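Local coordinates for protein Ufm1-specific protease (Caenorhabditis elegans, PDB 5EJJ) that cleaves the peptide bond at the C-terminal glycine of the ubiquitin-like modifier ufm-1 as a thiol protease, and helps bring a subset of odorant receptors to olfactory cilia, at residues T98-M101 with L102-S106; G192-P195 with Y196-I200; P246-F249 with G250-S253. One frame throughout, in Å; residues are numbered along the deposited sequence.

In the fold
From the N terminus, contact 1 comes first, turning the chain from strand 94-97 through the short helix 99-104 toward helix 107-113, within the sequence range of the N-terminal MPN domain. Contacts 2 and 3 follow in the range named for the N-terminal part of UfSP2. Contact 2 closes the loop between helix 187-190 and strand 199-205; contact 3 closes the turn between strand 235-247 and helix 253-280. The three lie in series and neither nest nor cross. Contact 1 stands about 35 Å from contact 2, centre to centre, whereas contacts 2 and 3 reach the same mixed sheet and touch, I200 CD1 packing 4.2 Å from A247 CB.

Contact 1: T98-M101 with L102-S106; sequences TSRM and LENRS
Backbone bonds of i to i+4 spacing run from L102, E103 and N104 back to T98, S99 and R100, making one compact helical turn and a half. L102 N reaches T98 O at 3.1 Å, E103 N bonds to S99 O at 3.0 Å, and N104 N meets R100 O at 2.9 Å.

Both ends of the helix are capped. At the start, T98 is the N-cap, and its OG1 accepts from M101 N at 2.8 Å in a bond of 163°. At the finish, R105 takes positive phi as the C-prime residue of a Schellman motif: S106 N donates to M101 O at 3.1 Å, while R105 N makes a weak 3.3 Å bond to L102 O.

Beyond the cap, the side chains meet by van der Waals contact. N104 holds CG beside its own backbone N and anti to its carbonyl carbon (chi1 -65°), which lays the amide back along R100. There N104 ND2 lies 3.5 Å from R100 CG, where the aliphatic part of the arginine passes it, the guanidinium and amide planes standing 75° apart. L102 lays CB and CD2 against T98 O, with CD2 3.4 Å away.

L102 then packs on F12 and Y15 of helix 8-19 and on I81 of strand 74-81, while T98 and M101 face helix 107-113, whose E109 N is capped by S106 OG.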
loop_
_atom_site.group_PDB
_atom_site.type_symbol
_atom_site.label_atom_id
_atom_site.label_comp_id
_atom_site.label_asym_id
_atom_site.label_seq_id
_atom_site.Cartn_x
_atom_site.Cartn_y
_atom_site.Cartn_z
ATOM N N THR A 98 19.226 -21.963 -3.020
ATOM C CA THR A 98 19.601 -22.820 -1.908
ATOM C C THR A 98 19.050 -22.192 -0.640
ATOM O O THR A 98 18.791 -20.981 -0.608
ATOM C CB THR A 98 21.118 -22.915 -1.766
ATOM O OG1 THR A 98 21.608 -21.739 -1.108
ATOM C CG2 THR A 98 21.779 -23.047 -3.134
ATOM N N SER A 99 18.877 -23.000 0.406
ATOM C CA SER A 99 18.352 -22.484 1.669
ATOM C C SER A 99 19.420 -21.676 2.398
ATOM O O SER A 99 19.107 -20.803 3.221
ATOM C CB SER A 99 17.843 -23.621 2.548
ATOM O OG SER A 99 16.599 -24.123 2.077
ATOM N N ARG A 100 20.682 -21.981 2.086
ATOM C CA ARG A 100 21.821 -21.237 2.608
ATOM C C ARG A 100 21.657 -19.814 2.105
ATOM O O ARG A 100 21.516 -18.871 2.890
ATOM C CB ARG A 100 23.142 -21.832 2.077
ATOM C CG ARG A 100 24.354 -21.723 3.021
ATOM C CD ARG A 100 25.620 -21.187 2.319
ATOM N NE ARG A 100 25.995 -21.938 1.110
ATOM C CZ ARG A 100 27.094 -21.715 0.369
ATOM N NH1 ARG A 100 27.962 -20.762 0.705
ATOM N NH2 ARG A 100 27.337 -22.452 -0.719
ATOM N N MET A 101 21.656 -19.698 0.779
ATOM C CA MET A 101 21.561 -18.434 0.063
ATOM C C MET A 101 20.412 -17.585 0.574
ATOM O O MET A 101 20.573 -16.395 0.871
ATOM C CB MET A 101 21.358 -18.741 -1.414
ATOM C CG MET A 101 21.006 -17.567 -2.288
ATOM S SD MET A 101 20.150 -18.174 -3.749
ATOM C CE MET A 101 21.358 -19.303 -4.436
ATOM N N LEU A 102 19.252 -18.221 0.690
ATOM C CA LEU A 102 18.038 -17.548 1.114
ATOM C C LEU A 102 18.122 -17.002 2.536
ATOM O O LEU A 102 17.823 -15.832 2.785
ATOM C CB LEU A 102 16.843 -18.496 0.982
ATOM C CG LEU A 102 15.944 -18.356 -0.254
ATOM C CD1 LEU A 102 16.529 -17.383 -1.275
ATOM C CD2 LEU A 102 15.672 -19.706 -0.899
ATOM N N GLU A 103 18.519 -17.849 3.477
ATOM C CA GLU A 103 18.498 -17.444 4.870
ATOM C C GLU A 103 19.635 -16.462 5.185
ATOM O O GLU A 103 19.457 -15.527 5.960
ATOM C CB GLU A 103 18.440 -18.675 5.779
ATOM C CG GLU A 103 17.097 -19.427 5.605
ATOM C CD GLU A 103 16.964 -20.734 6.410
ATOM O OE1 GLU A 103 17.895 -21.072 7.182
ATOM O OE2 GLU A 103 15.913 -21.421 6.265
ATOM N N ASN A 104 20.776 -16.632 4.529
ATOM C CA ASN A 104 21.887 -15.682 4.663
ATOM C C ASN A 104 21.693 -14.405 3.859
ATOM O O ASN A 104 22.330 -13.388 4.145
ATOM C CB ASN A 104 23.205 -16.333 4.228
ATOM C CG ASN A 104 23.611 -17.486 5.128
ATOM O OD1 ASN A 104 23.368 -17.461 6.344
ATOM N ND2 ASN A 104 24.219 -18.517 4.529
ATOM N N ARG A 105 20.826 -14.487 2.849
ATOM C CA ARG A 105 20.573 -13.402 1.912
ATOM C C ARG A 105 21.839 -13.010 1.162
ATOM O O ARG A 105 22.277 -11.864 1.213
ATOM C CB ARG A 105 19.943 -12.186 2.598
ATOM C CG ARG A 105 18.750 -12.524 3.452
ATOM C CD ARG A 105 17.956 -11.288 3.838
ATOM N NE ARG A 105 16.917 -11.610 4.820
ATOM C CZ ARG A 105 15.846 -10.854 5.072
ATOM N NH1 ARG A 105 15.652 -9.724 4.393
ATOM N NH2 ARG A 105 14.955 -11.235 5.991
ATOM N N SER A 106 22.408 -13.963 0.439
ATOM C CA SER A 106 23.617 -13.693 -0.325
ATOM C C SER A 106 23.378 -13.348 -1.788
ATOM O O SER A 106 23.246 -14.249 -2.619
ATOM C CB SER A 106 24.544 -14.899 -0.263
ATOM O OG SER A 106 25.657 -14.718 -1.118
#

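Contact 2: G192-P195 with Y196-I200; sequences GAVP and YKDVI
V194 O draws the chain from P195 to D198 into a tight bend, accepting from two backbone donors at once. D198 N binds it at 3.0 Å, nearly along the C=O axis, and K197 N at 3.2 Å, tilted from the carbonyl plane. The CA atoms of V194 and D198 are therefore only 5.5 Å apart. The bend leads from helix 187-190 into strand 199-205 of the mixed sheet, and D198 and I200 are backbone-bonded to S128 of strand 127-139.

The side chain of D198 adds a third bond across the bend. Its OD2 accepts from V194 N at 2.8 Å, the donor standing above the carboxylate plane, 58° out of it. CG of D198 sits beside its own backbone N and anti to its carbonyl carbon (chi1 -52°), which carries the carboxylate back over A193 and V194; A193 CB lies 3.3 Å from D198 OD2. V194 also touches Y196 and K197: its CB meets Y196 CE1 at 3.9 Å, and its CG2 approaches K197 CG obliquely.

K197 NZ forms a salt bridge with D198 OD1 at 3.5 Å. Replacing D198 by an alanine would probably leave V194 N without its side-chain acceptor and K197 NZ without its charged mate. The carboxylate oxygens thus have separate tasks, and the positive neighbour is likely to favour the charged form of the acid.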
loop_
_atom_site.group_PDB
_atom_site.type_symbol
_atom_site.label_atom_id
_atom_site.label_comp_id
_atom_site.label_asym_id
_atom_site.label_seq_id
_atom_site.Cartn_x
_atom_site.Cartn_y
_atom_site.Cartn_z
ATOM N N GLY A 192 7.011 11.495 -14.173
ATOM C CA GLY A 192 7.749 11.053 -13.009
ATOM C C GLY A 192 6.710 10.558 -12.041
ATOM O O GLY A 192 6.758 10.831 -10.841
ATOM N N ALA A 193 5.727 9.847 -12.571
ATOM C CA ALA A 193 4.574 9.492 -11.758
ATOM C C ALA A 193 4.820 8.278 -10.846
ATOM O O ALA A 193 5.754 7.489 -11.057
ATOM C CB ALA A 193 3.344 9.298 -12.642
ATOM N N VAL A 194 3.995 8.138 -9.821
ATOM C CA VAL A 194 4.026 6.921 -9.028
ATOM C C VAL A 194 2.644 6.275 -8.849
ATOM O O VAL A 194 1.678 6.943 -8.490
ATOM C CB VAL A 194 4.686 7.140 -7.651
ATOM C CG1 VAL A 194 6.181 7.079 -7.780
ATOM C CG2 VAL A 194 4.222 8.448 -7.032
ATOM N N PRO A 195 2.564 4.957 -9.060
ATOM C CA PRO A 195 1.306 4.193 -9.057
ATOM C C PRO A 195 0.374 4.369 -7.832
ATOM O O PRO A 195 -0.829 4.142 -7.976
ATOM C CB PRO A 195 1.789 2.734 -9.144
ATOM C CG PRO A 195 3.206 2.778 -8.662
ATOM C CD PRO A 195 3.731 4.073 -9.181
ATOM N N TYR A 196 0.892 4.745 -6.663
ATOM C CA TYR A 196 0.022 4.777 -5.483
ATOM C C TYR A 196 -0.638 6.132 -5.240
ATOM O O TYR A 196 -1.376 6.282 -4.267
ATOM C CB TYR A 196 0.734 4.286 -4.215
ATOM C CG TYR A 196 1.919 5.144 -3.815
ATOM C CD1 TYR A 196 3.168 4.916 -4.350
ATOM C CD2 TYR A 196 1.780 6.187 -2.911
ATOM C CE1 TYR A 196 4.248 5.699 -4.009
ATOM C CE2 TYR A 196 2.866 6.982 -2.561
ATOM C CZ TYR A 196 4.102 6.731 -3.114
ATOM O OH TYR A 196 5.202 7.504 -2.783
ATOM N N LYS A 197 -0.394 7.109 -6.113
ATOM C CA LYS A 197 -1.048 8.394 -5.932
ATOM C C LYS A 197 -1.179 9.256 -7.187
ATOM O O LYS A 197 -1.867 10.274 -7.165
ATOM C CB LYS A 197 -0.370 9.194 -4.816
ATOM C CG LYS A 197 1.066 9.619 -5.127
ATOM C CD LYS A 197 1.678 10.453 -3.993
ATOM C CE LYS A 197 1.439 11.949 -4.204
ATOM N NZ LYS A 197 2.285 12.534 -5.305
ATOM N N ASP A 198 -0.535 8.890 -8.281
ATOM C CA ASP A 198 -0.786 9.633 -9.518
ATOM C C ASP A 198 -1.797 8.882 -10.384
ATOM O O ASP A 198 -1.461 7.897 -11.050
ATOM C CB ASP A 198 0.509 9.951 -10.266
ATOM C CG ASP A 198 1.522 10.631 -9.375
ATOM O OD1 ASP A 198 1.102 11.099 -8.290
ATOM O OD2 ASP A 198 2.720 10.680 -9.736
ATOM N N VAL A 199 -3.036 9.371 -10.359
ATOM C CA VAL A 199 -4.190 8.623 -10.826
ATOM C C VAL A 199 -4.950 9.383 -11.895
ATOM O O VAL A 199 -5.445 10.461 -11.618
ATOM C CB VAL A 199 -5.163 8.408 -9.667
ATOM C CG1 VAL A 199 -6.361 7.662 -10.124
ATOM C CG2 VAL A 199 -4.503 7.651 -8.551
ATOM N N ILE A 200 -5.039 8.827 -13.103
ATOM C CA ILE A 200 -5.927 9.328 -14.155
ATOM C C ILE A 200 -7.260 8.539 -14.143
ATOM O O ILE A 200 -7.310 7.386 -14.595
ATOM C CB ILE A 200 -5.277 9.150 -15.555
ATOM C CG1 ILE A 200 -3.845 9.652 -15.551
ATOM C CG2 ILE A 200 -6.058 9.855 -16.647
ATOM C CD1 ILE A 200 -2.842 8.543 -15.491
#

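Contact 3: P246-F249 with G250-S253; sequences PAFF and GDSS
D251 bends its side chain back across the turn, so that the carboxylate meets F248, the residue three places earlier. Beyond CB, CG lies between the backbone N and the carbonyl carbon (chi1 48°), which swings the carboxylate back across the turn and brings CG to 3.2 Å from F248 O. The two oxygens then part. OD1 meets F248 CB at 3.6 Å and approaches the edge of the phenyl ring near its plane, with CD2 the nearest ring atom, while the ring and carboxylate planes stand 60° apart. It also forms a salt bridge with R259 of helix 253-280, and F248 packs on the same arginine, so acid and ring share one partner. OD2 lies nearer the backbone than OD1 does, 2.7 Å from F248 O.

The turn itself is closed by D251 N, which makes a weak 3.4 Å bond to F248 O. At its second corner G250 has a positive phi, at which any CB would be jammed against the carbonyl oxygen of F249, 2.4 Å away; the corner itself thus calls for glycine. G250 N is hydrogen-bonded to D187 OD1. F249 sets its CG anti to its own backbone N (chi1 173°), leading the ring from the turn to D187 and S190 of helix 187-190, while its CB remains 3.4 Å from G250 N.

Residues F248 to D251 form a type II beta turn with glycine at its third position, where the positive phi of that turn class is most easily borne. Here it joins strand 235-247, an outermost strand of the five-stranded mixed sheet, to the long helix 253-280, for which S252 provides the N-cap.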
loop_
_atom_site.group_PDB
_atom_site.type_symbol
_atom_site.label_atom_id
_atom_site.label_comp_id
_atom_site.label_asym_id
_atom_site.label_seq_id
_atom_site.Cartn_x
_atom_site.Cartn_y
_atom_site.Cartn_z
ATOM N N PRO A 246 -1.666 0.223 -15.083
ATOM C CA PRO A 246 -0.564 1.181 -15.167
ATOM C C PRO A 246 -0.454 1.961 -16.474
ATOM O O PRO A 246 -0.544 1.393 -17.550
ATOM C CB PRO A 246 0.672 0.301 -14.984
ATOM C CG PRO A 246 0.228 -1.034 -15.304
ATOM C CD PRO A 246 -1.162 -1.132 -14.842
ATOM N N ALA A 247 -0.251 3.273 -16.337
ATOM C CA ALA A 247 0.134 4.183 -17.418
ATOM C C ALA A 247 1.630 4.464 -17.309
ATOM O O ALA A 247 2.058 5.211 -16.418
ATOM C CB ALA A 247 -0.612 5.478 -17.255
ATOM N N PHE A 248 2.434 3.868 -18.181
ATOM C CA PHE A 248 3.874 4.092 -18.111
ATOM C C PHE A 248 4.266 5.203 -19.075
ATOM O O PHE A 248 3.688 5.326 -20.157
ATOM C CB PHE A 248 4.650 2.813 -18.431
ATOM C CG PHE A 248 4.486 1.737 -17.409
ATOM C CD1 PHE A 248 5.018 1.890 -16.139
ATOM C CD2 PHE A 248 3.806 0.574 -17.712
ATOM C CE1 PHE A 248 4.879 0.908 -15.188
ATOM C CE2 PHE A 248 3.651 -0.414 -16.767
ATOM C CZ PHE A 248 4.190 -0.249 -15.499
ATOM N N PHE A 249 5.230 6.026 -18.671
ATOM C CA PHE A 249 5.703 7.095 -19.533
ATOM C C PHE A 249 6.250 6.492 -20.822
ATOM O O PHE A 249 7.096 5.590 -20.790
ATOM C CB PHE A 249 6.763 7.929 -18.821
ATOM C CG PHE A 249 7.428 8.961 -19.702
ATOM C CD1 PHE A 249 6.910 10.251 -19.803
ATOM C CD2 PHE A 249 8.580 8.651 -20.409
ATOM C CE1 PHE A 249 7.523 11.204 -20.608
ATOM C CE2 PHE A 249 9.185 9.588 -21.205
ATOM C CZ PHE A 249 8.656 10.868 -21.309
ATOM N N GLY A 250 5.723 6.963 -21.948
ATOM C CA GLY A 250 6.233 6.588 -23.244
ATOM C C GLY A 250 5.408 5.593 -24.030
ATOM O O GLY A 250 5.792 5.250 -25.146
ATOM N N ASP A 251 4.293 5.105 -23.489
ATOM C CA ASP A 251 3.495 4.142 -24.280
ATOM C C ASP A 251 2.325 4.740 -25.057
ATOM O O ASP A 251 1.796 5.794 -24.699
ATOM C CB ASP A 251 3.097 2.855 -23.519
ATOM C CG ASP A 251 2.506 3.128 -22.148
ATOM O OD1 ASP A 251 2.585 2.219 -21.295
ATOM O OD2 ASP A 251 1.969 4.231 -21.911
ATOM N N SER A 252 1.970 4.047 -26.139
ATOM C CA SER A 252 1.010 4.527 -27.121
ATOM C C SER A 252 -0.383 4.173 -26.699
ATOM O O SER A 252 -0.590 3.148 -26.060
ATOM C CB SER A 252 1.282 3.904 -28.499
ATOM O OG SER A 252 0.813 2.562 -28.614
ATOM N N SER A 253 -1.337 5.022 -27.074
ATOM C CA SER A 253 -2.763 4.793 -26.820
ATOM C C SER A 253 -3.131 3.334 -27.089
ATOM O O SER A 253 -3.980 2.783 -26.410
ATOM C CB SER A 253 -3.632 5.743 -27.668
ATOM O OG SER A 253 -3.668 5.368 -29.049
#